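Receptor-like protein kinase ANXUR1 (Arabidopsis thaliana, PDB 6FIG) is a plant receptor kinase with a malectin-like ectodomain that probably perceives extracellular signals during reproduction and relays them by phosphorylating serine or threonine in target proteins. Local coordinates at residues A[23-28]-A[54-59]; A[50-55]-A[119-124]; A[78-83]-A[93-98]. One frame throughout, in Å; residues are numbered along the deposited sequence.

Contact 1. Residues A[23-28]-A[54-59]. With CA (calcium ion), chain I; EDO (1,2-ethanediol), chain J.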
loop_
_atom_site.group_PDB
_atom_site.type_symbol
_atom_site.label_atom_id
_atom_site.label_comp_id
_atom_site.label_asym_id
_atom_site.label_seq_id
_atom_site.Cartn_x
_atom_site.Cartn_y
_atom_site.Cartn_z
ATOM N N GLU A 23 7.339 -4.101 -11.934
ATOM C CA GLU A 23 8.219 -5.240 -12.179
ATOM C C GLU A 23 8.037 -5.771 -13.593
ATOM O O GLU A 23 7.040 -5.470 -14.246
ATOM C CB GLU A 23 7.964 -6.355 -11.159
ATOM C CG GLU A 23 6.624 -7.071 -11.290
ATOM C CD GLU A 23 6.469 -8.180 -10.273
ATOM O OE1 GLU A 23 7.275 -9.124 -10.285
ATOM O OE2 GLU A 23 5.555 -8.106 -9.446
ATOM N N PRO A 24 9.011 -6.567 -14.086
ATOM C CA PRO A 24 8.832 -7.179 -15.395
ATOM C C PRO A 24 7.615 -8.093 -15.487
ATOM O O PRO A 24 7.221 -8.722 -14.488
ATOM C CB PRO A 24 10.106 -8.008 -15.567
ATOM C CG PRO A 24 11.123 -7.302 -14.740
ATOM C CD PRO A 24 10.347 -6.862 -13.530
ATOM N N ASP A 25 7.035 -8.168 -16.686
ATOM C CA ASP A 25 5.856 -9.001 -16.925
ATOM C C ASP A 25 6.174 -10.462 -17.206
ATOM O O ASP A 25 5.269 -11.291 -17.260
ATOM C CB ASP A 25 5.015 -8.421 -18.065
ATOM C CG ASP A 25 5.714 -8.474 -19.418
ATOM O OD1 ASP A 25 6.963 -8.438 -19.467
ATOM O OD2 ASP A 25 5.017 -8.525 -20.447
ATOM N N THR A 26 7.466 -10.767 -17.359
ATOM C CA THR A 26 7.951 -12.030 -17.911
ATOM C C THR A 26 7.354 -13.307 -17.305
ATOM O O THR A 26 6.808 -14.135 -18.037
ATOM C CB THR A 26 9.494 -12.043 -17.850
ATOM O OG1 THR A 26 9.977 -10.963 -18.667
ATOM C CG2 THR A 26 10.070 -13.351 -18.360
ATOM N N LYS A 27 7.390 -13.408 -15.979
ATOM C CA LYS A 27 6.891 -14.575 -15.249
ATOM C C LYS A 27 5.414 -14.891 -15.498
ATOM O O LYS A 27 4.987 -16.027 -15.299
ATOM C CB LYS A 27 7.081 -14.381 -13.735
ATOM C CG LYS A 27 8.523 -14.439 -13.256
ATOM C CD LYS A 27 8.613 -14.399 -11.734
ATOM C CE LYS A 27 7.904 -13.199 -11.123
ATOM N NZ LYS A 27 8.268 -13.052 -9.683
ATOM N N PHE A 28 4.630 -13.886 -15.898
ATOM C CA PHE A 28 3.203 -14.068 -16.057
ATOM C C PHE A 28 2.761 -14.349 -17.477
ATOM O O PHE A 28 1.605 -14.656 -17.679
ATOM C CB PHE A 28 2.486 -12.845 -15.493
ATOM C CG PHE A 28 2.827 -12.595 -14.069
ATOM C CD1 PHE A 28 2.259 -13.368 -13.069
ATOM C CD2 PHE A 28 3.795 -11.658 -13.724
ATOM C CE1 PHE A 28 2.609 -13.174 -11.743
ATOM C CE2 PHE A 28 4.148 -11.458 -12.397
ATOM C CZ PHE A 28 3.568 -12.231 -11.408
ATOM N N THR A 54 8.505 1.199 -22.642
ATOM C CA THR A 54 8.810 -0.183 -22.953
ATOM C C THR A 54 7.515 -0.907 -23.228
ATOM O O THR A 54 6.519 -0.652 -22.568
ATOM C CB THR A 54 9.523 -0.844 -21.774
ATOM O OG1 THR A 54 8.821 -0.513 -20.555
ATOM C CG2 THR A 54 10.949 -0.355 -21.703
ATOM N N ALA A 55 7.536 -1.826 -24.186
ATOM C CA ALA A 55 6.352 -2.582 -24.541
ATOM C C ALA A 55 6.712 -4.013 -24.810
ATOM O O ALA A 55 7.872 -4.348 -25.026
ATOM C CB ALA A 55 5.674 -1.966 -25.760
ATOM N N ARG A 56 5.695 -4.859 -24.766
ATOM C CA ARG A 56 5.774 -6.176 -25.347
ATOM C C ARG A 56 4.918 -6.126 -26.613
ATOM O O ARG A 56 3.826 -5.567 -26.593
ATOM C CB ARG A 56 5.240 -7.213 -24.368
ATOM C CG ARG A 56 5.450 -8.629 -24.853
ATOM C CD ARG A 56 5.201 -9.657 -23.778
ATOM N NE ARG A 56 6.205 -9.590 -22.719
ATOM C CZ ARG A 56 7.443 -10.072 -22.779
ATOM N NH1 ARG A 56 7.915 -10.674 -23.872
ATOM N NH2 ARG A 56 8.226 -9.936 -21.711
ATOM N N ILE A 57 5.401 -6.745 -27.683
ATOM C CA ILE A 57 4.741 -6.723 -28.986
ATOM C C ILE A 57 4.321 -8.160 -29.333
ATOM O O ILE A 57 5.140 -9.075 -29.242
ATOM C CB ILE A 57 5.692 -6.213 -30.089
ATOM C CG1 ILE A 57 6.400 -4.902 -29.679
ATOM C CG2 ILE A 57 4.932 -6.004 -31.399
ATOM C CD1 ILE A 57 5.486 -3.731 -29.418
ATOM N N PHE A 58 3.049 -8.333 -29.709
ATOM C CA PHE A 58 2.476 -9.626 -30.075
ATOM C C PHE A 58 2.067 -9.605 -31.539
ATOM O O PHE A 58 1.244 -8.789 -31.939
ATOM C CB PHE A 58 1.231 -9.944 -29.225
ATOM C CG PHE A 58 1.454 -9.865 -27.746
ATOM C CD1 PHE A 58 2.314 -10.751 -27.130
ATOM C CD2 PHE A 58 0.782 -8.917 -26.973
ATOM C CE1 PHE A 58 2.512 -10.711 -25.758
ATOM C CE2 PHE A 58 0.984 -8.867 -25.596
ATOM C CZ PHE A 58 1.855 -9.762 -24.999
ATOM N N THR A 59 2.617 -10.516 -32.339
ATOM C CA THR A 59 2.196 -10.648 -33.750
ATOM C C THR A 59 1.279 -11.844 -33.992
ATOM O O THR A 59 0.903 -12.117 -35.124
ATOM C CB THR A 59 3.400 -10.689 -34.687
ATOM O OG1 THR A 59 4.208 -11.817 -34.354
ATOM C CG2 THR A 59 4.212 -9.421 -34.537
HETATM CA CA CA I . 6.535 -1.165 -20.212
HETATM C C1 EDO J . 5.704 -4.580 -7.721
HETATM O O1 EDO J . 6.009 -3.921 -8.953
HETATM C C2 EDO J . 4.286 -5.101 -7.864
HETATM O O2 EDO J . 4.151 -5.876 -9.055
#

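Contact 2. Residues A[50-55]-A[119-124]. With CA (calcium ion), chain I.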
loop_
_atom_site.group_PDB
_atom_site.type_symbol
_atom_site.label_atom_id
_atom_site.label_comp_id
_atom_site.label_asym_id
_atom_site.label_seq_id
_atom_site.Cartn_x
_atom_site.Cartn_y
_atom_site.Cartn_z
ATOM N N VAL A 50 8.113 5.125 -17.128
ATOM C CA VAL A 50 7.616 3.864 -16.560
ATOM C C VAL A 50 6.084 3.938 -16.452
ATOM O O VAL A 50 5.583 4.857 -15.805
ATOM C CB VAL A 50 8.203 3.669 -15.140
ATOM C CG1 VAL A 50 7.667 2.400 -14.489
ATOM C CG2 VAL A 50 9.734 3.661 -15.170
ATOM N N PRO A 51 5.304 3.027 -17.060
ATOM C CA PRO A 51 5.737 1.875 -17.848
ATOM C C PRO A 51 5.834 2.165 -19.354
ATOM O O PRO A 51 6.144 1.256 -20.130
ATOM C CB PRO A 51 4.587 0.889 -17.612
ATOM C CG PRO A 51 3.392 1.765 -17.575
ATOM C CD PRO A 51 3.841 3.014 -16.853
ATOM N N TYR A 52 5.593 3.411 -19.749
ATOM C CA TYR A 52 5.242 3.752 -21.131
ATOM C C TYR A 52 6.315 3.539 -22.210
ATOM O O TYR A 52 5.953 3.248 -23.342
ATOM C CB TYR A 52 4.736 5.194 -21.206
ATOM C CG TYR A 52 3.517 5.446 -20.352
ATOM C CD1 TYR A 52 2.269 4.947 -20.723
ATOM C CD2 TYR A 52 3.613 6.174 -19.163
ATOM C CE1 TYR A 52 1.151 5.174 -19.939
ATOM C CE2 TYR A 52 2.495 6.407 -18.375
ATOM C CZ TYR A 52 1.273 5.912 -18.770
ATOM O OH TYR A 52 0.163 6.112 -17.990
ATOM N N MET A 53 7.604 3.681 -21.886
ATOM C CA MET A 53 8.646 3.622 -22.914
ATOM C C MET A 53 9.045 2.209 -23.314
ATOM O O MET A 53 9.834 2.041 -24.235
ATOM C CB MET A 53 9.887 4.423 -22.494
ATOM C CG MET A 53 9.637 5.922 -22.507
ATOM S SD MET A 53 9.296 6.581 -24.157
ATOM C CE MET A 53 10.920 6.556 -24.901
ATOM N N THR A 54 8.505 1.199 -22.642
ATOM C CA THR A 54 8.810 -0.183 -22.953
ATOM C C THR A 54 7.515 -0.907 -23.228
ATOM O O THR A 54 6.519 -0.652 -22.568
ATOM C CB THR A 54 9.523 -0.844 -21.774
ATOM O OG1 THR A 54 8.821 -0.513 -20.555
ATOM C CG2 THR A 54 10.949 -0.355 -21.703
ATOM N N ALA A 55 7.536 -1.826 -24.186
ATOM C CA ALA A 55 6.352 -2.582 -24.541
ATOM C C ALA A 55 6.712 -4.013 -24.810
ATOM O O ALA A 55 7.872 -4.348 -25.026
ATOM C CB ALA A 55 5.674 -1.966 -25.760
ATOM N N GLN A 119 -3.952 13.096 -26.498
ATOM C CA GLN A 119 -3.208 12.538 -25.382
ATOM C C GLN A 119 -2.244 11.529 -25.977
ATOM O O GLN A 119 -2.635 10.793 -26.865
ATOM C CB GLN A 119 -4.180 11.864 -24.426
ATOM C CG GLN A 119 -3.616 11.570 -23.050
ATOM C CD GLN A 119 -4.710 11.240 -22.055
ATOM O OE1 GLN A 119 -5.470 12.128 -21.662
ATOM N NE2 GLN A 119 -4.811 9.974 -21.654
ATOM N N ALA A 120 -0.999 11.504 -25.508
ATOM C CA ALA A 120 0.024 10.609 -26.071
ATOM C C ALA A 120 0.009 9.191 -25.483
ATOM O O ALA A 120 0.696 8.308 -26.008
ATOM C CB ALA A 120 1.407 11.219 -25.909
ATOM N N TYR A 121 -0.754 8.974 -24.421
ATOM C CA TYR A 121 -0.848 7.673 -23.741
ATOM C C TYR A 121 -2.280 7.435 -23.251
ATOM O O TYR A 121 -3.063 8.378 -23.138
ATOM C CB TYR A 121 0.140 7.626 -22.567
ATOM C CG TYR A 121 -0.124 8.682 -21.526
ATOM C CD1 TYR A 121 0.370 9.974 -21.681
ATOM C CD2 TYR A 121 -0.907 8.406 -20.413
ATOM C CE1 TYR A 121 0.108 10.958 -20.742
ATOM C CE2 TYR A 121 -1.179 9.386 -19.467
ATOM C CZ TYR A 121 -0.666 10.655 -19.640
ATOM O OH TYR A 121 -0.925 11.636 -18.709
ATOM N N LEU A 122 -2.610 6.177 -22.969
ATOM C CA LEU A 122 -3.946 5.778 -22.490
ATOM C C LEU A 122 -3.800 4.828 -21.323
ATOM O O LEU A 122 -2.897 3.989 -21.313
ATOM C CB LEU A 122 -4.728 5.013 -23.572
ATOM C CG LEU A 122 -4.899 5.657 -24.936
ATOM C CD1 LEU A 122 -5.465 4.658 -25.930
ATOM C CD2 LEU A 122 -5.778 6.893 -24.868
ATOM N N VAL A 123 -4.711 4.938 -20.354
ATOM C CA VAL A 123 -4.863 3.939 -19.318
ATOM C C VAL A 123 -6.333 3.506 -19.346
ATOM O O VAL A 123 -7.240 4.313 -19.077
ATOM C CB VAL A 123 -4.498 4.444 -17.913
ATOM C CG1 VAL A 123 -4.545 3.296 -16.912
ATOM C CG2 VAL A 123 -3.139 5.140 -17.910
ATOM N N LYS A 124 -6.575 2.263 -19.715
ATOM C CA LYS A 124 -7.898 1.681 -19.692
ATOM C C LYS A 124 -8.039 0.996 -18.347
ATOM O O LYS A 124 -7.170 0.235 -17.953
ATOM C CB LYS A 124 -8.086 0.655 -20.812
ATOM C CG LYS A 124 -7.895 1.172 -22.226
ATOM C CD LYS A 124 -9.033 2.033 -22.697
ATOM C CE LYS A 124 -8.883 2.273 -24.196
ATOM N NZ LYS A 124 -9.995 3.024 -24.800
HETATM CA CA CA I . 6.535 -1.165 -20.212
#

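Contact 3. Residues A[78-83]-A[93-98]. With NAG (2-acetamido-2-deoxy-beta-D-glucopyranose), chain C.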
loop_
_atom_site.group_PDB
_atom_site.type_symbol
_atom_site.label_atom_id
_atom_site.label_comp_id
_atom_site.label_asym_id
_atom_site.label_seq_id
_atom_site.Cartn_x
_atom_site.Cartn_y
_atom_site.Cartn_z
ATOM N N LEU A 78 -4.797 -1.356 -18.131
ATOM C CA LEU A 78 -3.978 -1.605 -19.310
ATOM C C LEU A 78 -3.419 -0.263 -19.767
ATOM O O LEU A 78 -4.181 0.686 -20.006
ATOM C CB LEU A 78 -4.818 -2.227 -20.419
ATOM C CG LEU A 78 -5.548 -3.517 -20.033
ATOM C CD1 LEU A 78 -6.391 -3.995 -21.177
ATOM C CD2 LEU A 78 -4.582 -4.617 -19.604
ATOM N N TYR A 79 -2.093 -0.181 -19.868
ATOM C CA TYR A 79 -1.376 1.048 -20.231
ATOM C C TYR A 79 -0.860 0.926 -21.657
ATOM O O TYR A 79 -0.184 -0.060 -21.985
ATOM C CB TYR A 79 -0.177 1.278 -19.300
ATOM C CG TYR A 79 -0.525 1.593 -17.853
ATOM C CD1 TYR A 79 -1.098 0.645 -17.013
ATOM C CD2 TYR A 79 -0.263 2.859 -17.325
ATOM C CE1 TYR A 79 -1.425 0.946 -15.695
ATOM C CE2 TYR A 79 -0.566 3.172 -16.001
ATOM C CZ TYR A 79 -1.138 2.214 -15.189
ATOM O OH TYR A 79 -1.428 2.560 -13.882
ATOM N N PHE A 80 -1.140 1.936 -22.470
ATOM C CA PHE A 80 -0.717 1.962 -23.859
ATOM C C PHE A 80 -0.039 3.280 -24.217
ATOM O O PHE A 80 -0.534 4.355 -23.877
ATOM C CB PHE A 80 -1.929 1.796 -24.759
ATOM C CG PHE A 80 -2.689 0.524 -24.538
ATOM C CD1 PHE A 80 -2.198 -0.677 -24.998
ATOM C CD2 PHE A 80 -3.918 0.534 -23.860
ATOM C CE1 PHE A 80 -2.916 -1.849 -24.801
ATOM C CE2 PHE A 80 -4.631 -0.634 -23.666
ATOM C CZ PHE A 80 -4.135 -1.827 -24.142
ATOM N N TYR A 81 1.086 3.177 -24.915
ATOM C CA TYR A 81 1.817 4.331 -25.441
ATOM C C TYR A 81 2.098 4.060 -26.929
ATOM O O TYR A 81 3.092 3.417 -27.244
ATOM C CB TYR A 81 3.119 4.520 -24.663
ATOM C CG TYR A 81 3.978 5.645 -25.185
ATOM C CD1 TYR A 81 3.487 6.942 -25.233
ATOM C CD2 TYR A 81 5.281 5.417 -25.622
ATOM C CE1 TYR A 81 4.270 7.986 -25.718
ATOM C CE2 TYR A 81 6.075 6.456 -26.104
ATOM C CZ TYR A 81 5.562 7.739 -26.146
ATOM O OH TYR A 81 6.364 8.762 -26.637
ATOM N N PRO A 82 1.210 4.521 -27.836
ATOM C CA PRO A 82 1.470 4.266 -29.253
ATOM C C PRO A 82 2.723 4.986 -29.730
ATOM O O PRO A 82 2.887 6.178 -29.489
ATOM C CB PRO A 82 0.211 4.782 -29.964
ATOM C CG PRO A 82 -0.493 5.643 -28.987
ATOM C CD PRO A 82 -0.082 5.200 -27.620
ATOM N N SER A 83 3.602 4.235 -30.387
ATOM C CA SER A 83 4.869 4.746 -30.927
ATOM C C SER A 83 5.405 3.709 -31.905
ATOM O O SER A 83 4.767 2.680 -32.133
ATOM C CB SER A 83 5.886 4.972 -29.803
ATOM O OG SER A 83 7.069 5.593 -30.282
ATOM N N SER A 93 -1.723 -1.356 -35.871
ATOM C CA SER A 93 -2.118 -2.058 -34.658
ATOM C C SER A 93 -3.624 -1.972 -34.420
ATOM O O SER A 93 -4.175 -0.902 -34.183
ATOM C CB SER A 93 -1.351 -1.565 -33.433
ATOM O OG SER A 93 -1.829 -2.221 -32.255
ATOM N N TYR A 94 -4.274 -3.123 -34.493
ATOM C CA TYR A 94 -5.671 -3.303 -34.160
ATOM C C TYR A 94 -5.715 -4.631 -33.422
ATOM O O TYR A 94 -5.191 -5.621 -33.931
ATOM C CB TYR A 94 -6.541 -3.381 -35.407
ATOM C CG TYR A 94 -6.707 -2.070 -36.137
ATOM C CD1 TYR A 94 -7.757 -1.206 -35.825
ATOM C CD2 TYR A 94 -5.808 -1.692 -37.139
ATOM C CE1 TYR A 94 -7.914 -0.002 -36.494
ATOM C CE2 TYR A 94 -5.958 -0.484 -37.814
ATOM C CZ TYR A 94 -7.007 0.357 -37.470
ATOM O OH TYR A 94 -7.155 1.543 -38.145
ATOM N N PHE A 95 -6.315 -4.662 -32.243
ATOM C CA PHE A 95 -6.392 -5.919 -31.491
ATOM C C PHE A 95 -7.519 -5.999 -30.481
ATOM O O PHE A 95 -8.210 -5.006 -30.182
ATOM C CB PHE A 95 -5.042 -6.230 -30.847
ATOM C CG PHE A 95 -4.575 -5.204 -29.867
ATOM C CD1 PHE A 95 -3.866 -4.093 -30.293
ATOM C CD2 PHE A 95 -4.762 -5.399 -28.505
ATOM C CE1 PHE A 95 -3.386 -3.166 -29.373
ATOM C CE2 PHE A 95 -4.291 -4.481 -27.574
ATOM C CZ PHE A 95 -3.594 -3.365 -28.020
ATOM N N THR A 96 -7.716 -7.216 -29.985
ATOM C CA THR A 96 -8.708 -7.528 -28.993
ATOM C C THR A 96 -7.990 -7.866 -27.706
ATOM O O THR A 96 -6.897 -8.432 -27.716
ATOM C CB THR A 96 -9.584 -8.714 -29.471
ATOM O OG1 THR A 96 -10.318 -8.319 -30.636
ATOM C CG2 THR A 96 -10.566 -9.235 -28.411
ATOM N N VAL A 97 -8.599 -7.497 -26.580
ATOM C CA VAL A 97 -8.149 -7.961 -25.274
ATOM C C VAL A 97 -9.353 -8.514 -24.538
ATOM O O VAL A 97 -10.410 -7.836 -24.447
ATOM C CB VAL A 97 -7.492 -6.864 -24.413
ATOM C CG1 VAL A 97 -6.961 -7.467 -23.113
ATOM C CG2 VAL A 97 -6.412 -6.119 -25.192
ATOM N N GLU A 98 -9.169 -9.687 -23.956
ATOM C CA GLU A 98 -10.167 -10.365 -23.165
ATOM C C GLU A 98 -9.593 -10.681 -21.799
ATOM O O GLU A 98 -8.392 -11.008 -21.674
ATOM C CB GLU A 98 -10.590 -11.656 -23.847
ATOM C CG GLU A 98 -11.346 -11.464 -25.148
ATOM C CD GLU A 98 -11.340 -12.727 -25.990
ATOM O OE1 GLU A 98 -10.301 -13.045 -26.623
ATOM O OE2 GLU A 98 -12.370 -13.425 -26.008
HETATM C C1 NAG C . -11.689 -1.000 -36.830
HETATM C C2 NAG C . -12.869 -1.127 -37.781
HETATM C C3 NAG C . -12.716 -0.190 -38.977
HETATM C C4 NAG C . -12.382 1.229 -38.528
HETATM C C5 NAG C . -11.161 1.214 -37.618
HETATM C C6 NAG C . -10.786 2.594 -37.080
HETATM C C7 NAG C . -13.810 -3.401 -37.759
HETATM C C8 NAG C . -13.690 -4.772 -38.353
HETATM N N2 NAG C . -12.941 -2.506 -38.232
HETATM O O3 NAG C . -13.913 -0.193 -39.758
HETATM O O4 NAG C . -12.108 2.005 -39.710
HETATM O O5 NAG C . -11.430 0.364 -36.502
HETATM O O6 NAG C . -11.836 3.102 -36.252
HETATM O O7 NAG C . -14.654 -3.146 -36.928
#

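Contact 1. Residues A[23-28]-A[54-59]
Asp25 and Arg56 form a bidentate salt bridge that carries almost the whole contact. Arg56 approaches side-on, with NE and NH2 each taking a separate carboxylate oxygen. NE donates to Asp25 OD2 at 2.8 Å, while NH2 donates to Asp25 OD1 at 3.0 Å. Both bonds are nearly straight and both oxygens are met on their syn side; they lie almost in the guanidinium plane, but the two flat groups are not coplanar, their planes being 28° apart. The arginine reaches this position with CG anti to its backbone N (chi1 -173°), and a bend at chi3 swings the NE edge round to face the acid.

Further hydrogen bonds hold both ends of the pair. Asp25 OD2 also bonds to Tyr64 OH, and the third guanidinium nitrogen of Arg56, NH1, bonds to Ser34 OG, so each member of the ion pair has a second polar partner. Because the two partners are largely buried, their opposite charges probably stabilise each other.

Contact without a hydrogen bond is slight: Thr26 OG1 lies at the guanidinium rim, 3.7 Å from Arg56 NH2. The aspartate sits in a tight turn where Phe28 N bonds to Asp25 O at 3.0 Å.

Two residues before Arg56, Thr54 binds the calcium ion through both O and OG1. The bridge thus ties the turn that follows strand 21-24 to strand 54-58, which is itself flanked by strands 35-38 and 151-161, with His36 of strand 35-38 touching both Thr26 and Arg56.

Contact 2. Residues A[50-55]-A[119-124]
The Tyr52 ring is covered on both faces: Tyr121 CG and its neighbouring atoms lie over one, and Pro51 CD sits 3.9 Å above the other, offset toward the rim. Near its plane, at the edge, is Leu122 O. The Tyr121 ring meets Tyr52 obliquely, with centroids 5.0 Å apart and planes at 51°, a geometry that is neither a stack nor a T-shaped pair. Over a face of Tyr121, toward its rim, stands the amide nitrogen of Gln119; that NE2 is held by a 2.8 Å hydrogen bond to Tyr121 O.

The touching runs along the outer half of Tyr52. Its CE1 rests against Tyr121 CB at 3.7 Å, and CZ lies at the same distance from Tyr121 CD2. Farther out, Tyr52 OH reaches Val123 CG2 at 3.4 Å, the two side chains meeting at roughly a right angle. A chi1 of 61° puts Tyr121 CG between its backbone N and carbonyl carbon, bringing CD2 alongside the phenol of Tyr52.

Tyr52 projects from a type I beta turn, Pro51 to Thr54, that follows a cis peptide bond before Pro51 and forms part of a calcium site in the malectin-like domain. Pro51 O binds the ion at 2.5 Å, and Thr54 contributes O and OG1; Ser7, Cys8 and Asn154 supply the other protein ligands. On the far side, Leu122 N begins the pairing of strand 122-128 with Phe80 of strand 73-80, while the Leu122 side chain turns from Tyr52 to pack on helix 110-117.

Contact 3. Residues A[78-83]-A[93-98]
This is a purely apolar, buried contact between the facing surfaces of two beta layers. Strand 73-80, which pairs with strands 122-128 and 151-161, supplies Leu78 and Phe80; strand 95-99, from the five-stranded antiparallel sheet, supplies Phe95 and Val97. The CA atoms of Leu78 and Val97 are 9.7 Å apart, too far for backbone pairing, and the space between the strands is bridged by side chains.

Alternation along each strand explains which residues meet. Leu78 and Phe80 direct their CB atoms toward the opposite layer, as do Phe95 and Val97, whereas Tyr79 between the first two points to the other side, where its ring meets Trp22 edge-to-face.

The two phenylalanines reach for each other from opposite directions. Phe80 CE1 comes to the rim of the Phe95 ring, in its plane, and touches CZ at 3.6 Å. The rings are inclined at 58° with centroids 5.9 Å apart, an oblique meeting in which neither lies flat on the other. Phe95 takes chi1 61°, with CG tucked over its own backbone between N and the carbonyl carbon, and this turns CZ toward Phe80. Alongside, Leu78 and Val97 slide past each other, CD1 meeting CG1 at 4.0 Å. Phe108 adds a third ring, edge-to-face with Phe95 and also against Phe80.

Just before strand 95-99, Tyr94 points the other way from Phe95, its CE1 3.5 Å from NAG O5 of a bound glycan, so the segment that fills the interior also borders a sugar. Two sheets packed face to face through alternate apolar side chains make a beta sandwich, the fold of malectin-like domains.

In the fold
All three contacts lie on the same side of the chain's centre, within the malectin-like region, with centres 10 to 13 Å apart. Contacts 1 and 2 share Thr54 and Ala55 at the start of strand 54-58, placing the calcium ion next to both. Contacts 2 and 3 are joined directly: Leu122 N to Phe80 O and Lys124 O to Leu78 N, each 2.9 Å, pair neighbouring strands 122-128 and 73-80. Contacts 1 and 3 do not touch. Along the chain contact 1 closes first, while contact 3 falls between the two segments of contact 2. The set thus runs from the calcium site, beside contacts 1 and 2, to the apolar interior at contact 3.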